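Local coordinates for protein transaminase (Bacillus megaterium, PDB 5G0A) that transfers amino groups between amines and carbonyl compounds with S selectivity, using pyridoxal-5'-phosphate as its cofactor, at residues D42-P47 and L52-N57; V431-V436 and M441-S446. One frame throughout, in Å; residues are numbered along the deposited sequence.

Interaction 1 of 2, residues D42-P47 and L52-N57; sequences DYLIMP and LLDFFN
Tyr43 and Leu44 face Leu53 and Leu52 across a short antiparallel beta hairpin, the middle pair of strands in a small mixed sheet. Leu44 and Leu52 form the hydrogen-bonded pair: Leu44 N reaches Leu52 O at 2.9 Å, and Leu52 N reaches Leu44 O at 2.9 Å. Beyond the non-hydrogen-bonded pair Tyr43–Leu53, Asp54 N binds Asp42 O at 2.8 Å with a nearly straight N-H...O angle of 167°. On the Tyr43 side of the sheet, Leu53 lies over one face of the phenol ring. Leu53 CG stands anti to the Leu53 N (chi1 174°), and CD1 makes a CH-pi contact 4.1 Å from the Tyr43 ring centroid, while Leu53 CB meets Tyr43 CE2. An aromatic with a polar tip suits this place, for the ring packs on leucine while its OH bonds to Asp453 and Lys456. On the opposite face Leu44 CB lies 4.3 Å from Leu52 CB, and Met46 SD touches Leu52 CD1. At the Asp42–Asp54 end of the hairpin a water joins polar groups, donating to Asp42 OD1 and Asp54 O and accepting from Asn57 ND2; Asp42 OD1 also bonds to Ser446, and Asn57 OD1 to Arg277 and Val62 N. Asp54 OD1 accepts from Phe56 N at 3.1 Å, an Asx turn, Phe56 N meeting OD1 from above the carboxylate plane, and Asp54 OD2 takes Gln58 N. Strand 38-40 flanks the hairpin beside 43-45, strand 431-432 runs parallel to 51-54, helix 451-468 packs on Leu53, and Tyr89 of the second subunit rests on Leu44.

Interaction 2 of 2, residues V431-V436 and M441-S446; sequences VLIGGV and MRIGAS
Gly434 O and Arg442 N form the one direct hydrogen bond between these segments, 2.9 Å long with an N-H...O angle of 161°; the N-H lies in the carbonyl plane, on a lone pair. This bond closes a tight reversal of the chain linking two short strands, 431-432 and 440-443, of different sheets. The same carbonyl oxygen of Gly434 receives a CA-H...O contact from Met441 CA at 3.4 Å. Glycine suits position 434, where a phi of 165° is readily reached only without a side chain, and the bare Gly435 CA can approach Met441 CA to 4.2 Å. Farther along, the CA atoms separate and a water sits between the backbones, accepting from Gly434 N at 2.9 Å and lying 2.8 Å from Arg442 O, to which it probably donates; Tyr60 OH also bonds to that O. Beside the water two isoleucines meet: Ile433 CG1, anti to its own N (chi1 -163°), lies 4.0 Å from Ile443 CG1, and Ile433 CD1 sits against CG1 and CG2 of Ile443. Around this apolar patch, Ile433 packs on Met458 of helix 451-468 and Ala426 of helix 418-427, and Met441 on Val390 and Leu461. Strand 387-392 pairs with 440-443 through backbone bonds of Met441 and Ile443. The Arg442 side chain leads away, about 9 Å from a bound PLP, and its NE donates to Gly241 O.

After strand 38-40 has turned back to pair with 43-45, the chain reverses again at interaction 1, with four residues, 48-51, between its segments; far later, interaction 2 closes a second reversal across 437-440. The two closures follow in series, neither nesting nor crossing. They meet through the four-stranded mixed sheet, where 431-432 runs parallel to 51-54: Leu53 O lies 2.8 Å from Leu432 N and Phe55 N lies 2.8 Å from Leu432 O, probable hydrogen bonds. Beyond these strands, Phe56 CZ packs against Gly434 N. Because 440-443 belongs to another sheet, with 378-384 and 387-392, interaction 2 joins the four-stranded mixed sheet to the three-stranded antiparallel sheet.

Interaction 1 of 2, residues D42-P47 and L52-N57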
loop_
_atom_site.group_PDB
_atom_site.type_symbol
_atom_site.label_atom_id
_atom_site.label_comp_id
_atom_site.label_asym_id
_atom_site.label_seq_id
_atom_site.Cartn_x
_atom_site.Cartn_y
_atom_site.Cartn_z
ATOM N N ASP B 42 27.705 15.377 33.145
ATOM C CA ASP B 42 26.544 14.493 33.301
ATOM C C ASP B 42 25.365 15.124 34.031
ATOM O O ASP B 42 24.425 14.443 34.437
ATOM C CB ASP B 42 26.969 13.164 33.943
ATOM C CG ASP B 42 27.729 12.310 32.984
ATOM O OD1 ASP B 42 27.107 11.766 32.040
ATOM O OD2 ASP B 42 28.960 12.217 33.135
ATOM N N TYR B 43 25.401 16.449 34.148
ATOM C CA TYR B 43 24.414 17.180 34.928
ATOM C C TYR B 43 23.524 18.148 34.132
ATOM O O TYR B 43 23.985 18.813 33.209
ATOM C CB TYR B 43 25.116 17.923 36.080
ATOM C CG TYR B 43 25.496 16.980 37.196
ATOM C CD1 TYR B 43 26.709 16.289 37.180
ATOM C CD2 TYR B 43 24.625 16.770 38.260
ATOM C CE1 TYR B 43 27.041 15.410 38.204
ATOM C CE2 TYR B 43 24.952 15.895 39.284
ATOM C CZ TYR B 43 26.157 15.228 39.254
ATOM O OH TYR B 43 26.449 14.342 40.292
ATOM N N LEU B 44 22.249 18.181 34.508
ATOM C CA LEU B 44 21.303 19.204 34.075
ATOM C C LEU B 44 21.134 20.192 35.233
ATOM O O LEU B 44 21.062 19.786 36.392
ATOM C CB LEU B 44 19.942 18.578 33.756
ATOM C CG LEU B 44 20.007 17.255 32.957
ATOM C CD1 LEU B 44 18.602 16.708 32.718
ATOM C CD2 LEU B 44 20.798 17.384 31.650
ATOM N N ILE B 45 21.057 21.475 34.904
ATOM C CA ILE B 45 20.955 22.514 35.926
ATOM C C ILE B 45 19.640 23.240 35.682
ATOM O O ILE B 45 19.397 23.756 34.604
ATOM C CB ILE B 45 22.164 23.484 35.904
ATOM C CG1 ILE B 45 23.476 22.753 36.237
ATOM C CG2 ILE B 45 21.980 24.625 36.912
ATOM C CD1 ILE B 45 24.237 22.221 35.047
ATOM N N MET B 46 18.796 23.282 36.706
ATOM C CA MET B 46 17.545 24.022 36.633
ATOM C C MET B 46 17.741 25.518 36.925
ATOM O O MET B 46 18.818 25.928 37.367
ATOM C CB MET B 46 16.523 23.397 37.583
ATOM C CG MET B 46 16.265 21.927 37.278
ATOM S SD MET B 46 14.940 21.241 38.270
ATOM C CE MET B 46 13.485 22.018 37.567
ATOM N N PRO B 47 16.715 26.348 36.649
ATOM C CA PRO B 47 16.912 27.791 36.828
ATOM C C PRO B 47 17.256 28.180 38.276
ATOM O O PRO B 47 17.914 29.173 38.483
ATOM C CB PRO B 47 15.556 28.387 36.443
ATOM C CG PRO B 47 14.939 27.393 35.485
ATOM C CD PRO B 47 15.461 26.038 35.911
ATOM N N LEU B 52 20.848 17.825 38.492
ATOM C CA LEU B 52 20.265 16.497 38.281
ATOM C C LEU B 52 21.287 15.646 37.544
ATOM O O LEU B 52 21.765 16.039 36.475
ATOM C CB LEU B 52 18.967 16.591 37.460
ATOM C CG LEU B 52 17.835 17.475 38.015
ATOM C CD1 LEU B 52 16.730 17.681 36.986
ATOM C CD2 LEU B 52 17.267 16.916 39.323
ATOM N N LEU B 53 21.668 14.509 38.126
ATOM C CA LEU B 53 22.614 13.623 37.466
ATOM C C LEU B 53 21.831 12.756 36.470
ATOM O O LEU B 53 20.898 12.041 36.840
ATOM C CB LEU B 53 23.341 12.734 38.505
ATOM C CG LEU B 53 24.261 11.650 37.942
ATOM C CD1 LEU B 53 25.377 12.218 37.065
ATOM C CD2 LEU B 53 24.838 10.815 39.097
ATOM N N ASP B 54 22.194 12.853 35.193
ATOM C CA ASP B 54 21.330 12.325 34.140
ATOM C C ASP B 54 21.804 10.955 33.647
ATOM O O ASP B 54 22.641 10.878 32.757
ATOM C CB ASP B 54 21.298 13.323 32.965
ATOM C CG ASP B 54 20.348 12.889 31.858
ATOM O OD1 ASP B 54 19.502 11.998 32.088
ATOM O OD2 ASP B 54 20.474 13.445 30.754
ATOM N N PHE B 55 21.276 9.877 34.231
ATOM C CA PHE B 55 21.653 8.546 33.771
ATOM C C PHE B 55 20.703 7.991 32.696
ATOM O O PHE B 55 20.561 6.770 32.543
ATOM C CB PHE B 55 21.927 7.567 34.941
ATOM C CG PHE B 55 23.386 7.452 35.289
ATOM C CD1 PHE B 55 24.128 8.590 35.612
ATOM C CD2 PHE B 55 24.034 6.212 35.277
ATOM C CE1 PHE B 55 25.483 8.507 35.911
ATOM C CE2 PHE B 55 25.390 6.117 35.594
ATOM C CZ PHE B 55 26.117 7.268 35.902
ATOM N N PHE B 56 20.064 8.909 31.962
ATOM C CA PHE B 56 19.539 8.602 30.618
ATOM C C PHE B 56 20.455 9.148 29.528
ATOM O O PHE B 56 20.300 8.753 28.358
ATOM C CB PHE B 56 18.160 9.199 30.402
ATOM C CG PHE B 56 17.103 8.611 31.285
ATOM C CD1 PHE B 56 16.463 7.435 30.936
ATOM C CD2 PHE B 56 16.751 9.245 32.474
ATOM C CE1 PHE B 56 15.491 6.888 31.757
ATOM C CE2 PHE B 56 15.773 8.712 33.298
ATOM C CZ PHE B 56 15.143 7.526 32.939
ATOM N N ASN B 57 21.378 10.057 29.898
ATOM C CA ASN B 57 22.214 10.798 28.919
ATOM C C ASN B 57 21.259 11.390 27.856
ATOM O O ASN B 57 21.508 11.303 26.648
ATOM C CB ASN B 57 23.290 9.868 28.305
ATOM C CG ASN B 57 24.465 10.615 27.693
ATOM O OD1 ASN B 57 24.908 10.283 26.598
ATOM N ND2 ASN B 57 25.010 11.610 28.417
HETATM O O HOH W 1 24.438 12.279 31.228
#

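Interaction 2 of 2, residues V431-V436 and M441-S446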
loop_
_atom_site.group_PDB
_atom_site.type_symbol
_atom_site.label_atom_id
_atom_site.label_comp_id
_atom_site.label_asym_id
_atom_site.label_seq_id
_atom_site.Cartn_x
_atom_site.Cartn_y
_atom_site.Cartn_z
ATOM N N VAL B 431 18.833 12.019 41.144
ATOM C CA VAL B 431 19.325 11.168 40.059
ATOM C C VAL B 431 18.187 10.856 39.098
ATOM O O VAL B 431 17.057 10.572 39.525
ATOM C CB VAL B 431 19.984 9.860 40.578
ATOM C CG1 VAL B 431 20.368 8.933 39.425
ATOM C CG2 VAL B 431 21.226 10.175 41.413
ATOM N N LEU B 432 18.477 10.978 37.797
ATOM C CA LEU B 432 17.548 10.566 36.736
ATOM C C LEU B 432 17.989 9.202 36.232
ATOM O O LEU B 432 19.049 9.072 35.631
ATOM C CB LEU B 432 17.563 11.586 35.570
ATOM C CG LEU B 432 17.139 13.015 35.947
ATOM C CD1 LEU B 432 17.563 14.041 34.902
ATOM C CD2 LEU B 432 15.629 13.072 36.156
ATOM N N ILE B 433 17.185 8.183 36.487
ATOM C CA ILE B 433 17.522 6.814 36.074
ATOM C C ILE B 433 16.216 6.049 36.001
ATOM O O ILE B 433 15.293 6.342 36.764
ATOM C CB ILE B 433 18.550 6.147 37.038
ATOM C CG1 ILE B 433 19.212 4.922 36.398
ATOM C CG2 ILE B 433 17.907 5.806 38.386
ATOM C CD1 ILE B 433 20.533 4.508 37.037
ATOM N N GLY B 434 16.126 5.111 35.063
ATOM C CA GLY B 434 14.890 4.376 34.820
ATOM C C GLY B 434 14.933 3.643 33.498
ATOM O O GLY B 434 15.945 3.018 33.163
ATOM N N GLY B 435 13.833 3.705 32.756
ATOM C CA GLY B 435 13.750 3.001 31.471
ATOM C C GLY B 435 12.607 3.457 30.586
ATOM O O GLY B 435 11.739 4.227 31.011
ATOM N N VAL B 436 12.608 2.966 29.351
ATOM C CA VAL B 436 11.555 3.294 28.379
ATOM C C VAL B 436 10.465 2.222 28.332
ATOM O O VAL B 436 9.297 2.513 28.047
ATOM C CB VAL B 436 12.148 3.518 26.976
ATOM C CG1 VAL B 436 13.106 4.692 27.002
ATOM C CG2 VAL B 436 12.888 2.294 26.485
ATOM N N MET B 441 15.019 -1.550 32.802
ATOM C CA MET B 441 15.803 -0.339 32.901
ATOM C C MET B 441 16.717 -0.226 31.710
ATOM O O MET B 441 17.211 -1.232 31.222
ATOM C CB MET B 441 16.651 -0.447 34.133
ATOM C CG MET B 441 15.795 -0.926 35.271
ATOM S SD MET B 441 15.452 0.496 36.271
ATOM C CE MET B 441 17.011 0.359 37.127
ATOM N N ARG B 442 16.966 1.017 31.292
ATOM C CA ARG B 442 17.863 1.318 30.189
ATOM C C ARG B 442 18.743 2.460 30.689
ATOM O O ARG B 442 18.301 3.608 30.793
ATOM C CB ARG B 442 17.077 1.751 28.942
ATOM C CG ARG B 442 17.847 1.577 27.635
ATOM C CD ARG B 442 17.675 0.135 27.182
ATOM N NE ARG B 442 18.285 -0.271 25.913
ATOM C CZ ARG B 442 19.470 -0.869 25.812
ATOM N NH1 ARG B 442 20.222 -1.058 26.900
ATOM N NH2 ARG B 442 19.911 -1.274 24.626
ATOM N N ILE B 443 19.981 2.121 31.006
ATOM C CA ILE B 443 20.857 3.018 31.750
ATOM C C ILE B 443 21.972 3.483 30.849
ATOM O O ILE B 443 22.610 2.665 30.200
ATOM C CB ILE B 443 21.432 2.294 32.995
ATOM C CG1 ILE B 443 20.286 1.915 33.944
ATOM C CG2 ILE B 443 22.449 3.175 33.730
ATOM C CD1 ILE B 443 20.667 0.915 35.010
ATOM N N GLY B 444 22.218 4.797 30.827
ATOM C CA GLY B 444 23.324 5.353 30.057
ATOM C C GLY B 444 23.791 6.684 30.615
ATOM O O GLY B 444 23.008 7.420 31.184
ATOM N N ALA B 445 25.078 6.969 30.456
ATOM C CA ALA B 445 25.647 8.260 30.826
ATOM C C ALA B 445 26.644 8.647 29.748
ATOM O O ALA B 445 26.735 7.960 28.734
ATOM C CB ALA B 445 26.310 8.170 32.212
ATOM N N SER B 446 27.388 9.741 29.942
ATOM C CA SER B 446 28.421 10.099 28.967
ATOM C C SER B 446 29.550 9.082 29.068
ATOM O O SER B 446 29.710 8.429 30.114
ATOM C CB SER B 446 28.919 11.523 29.213
ATOM O OG SER B 446 27.827 12.429 29.394
HETATM O O HOH W 2 18.272 5.104 33.156
#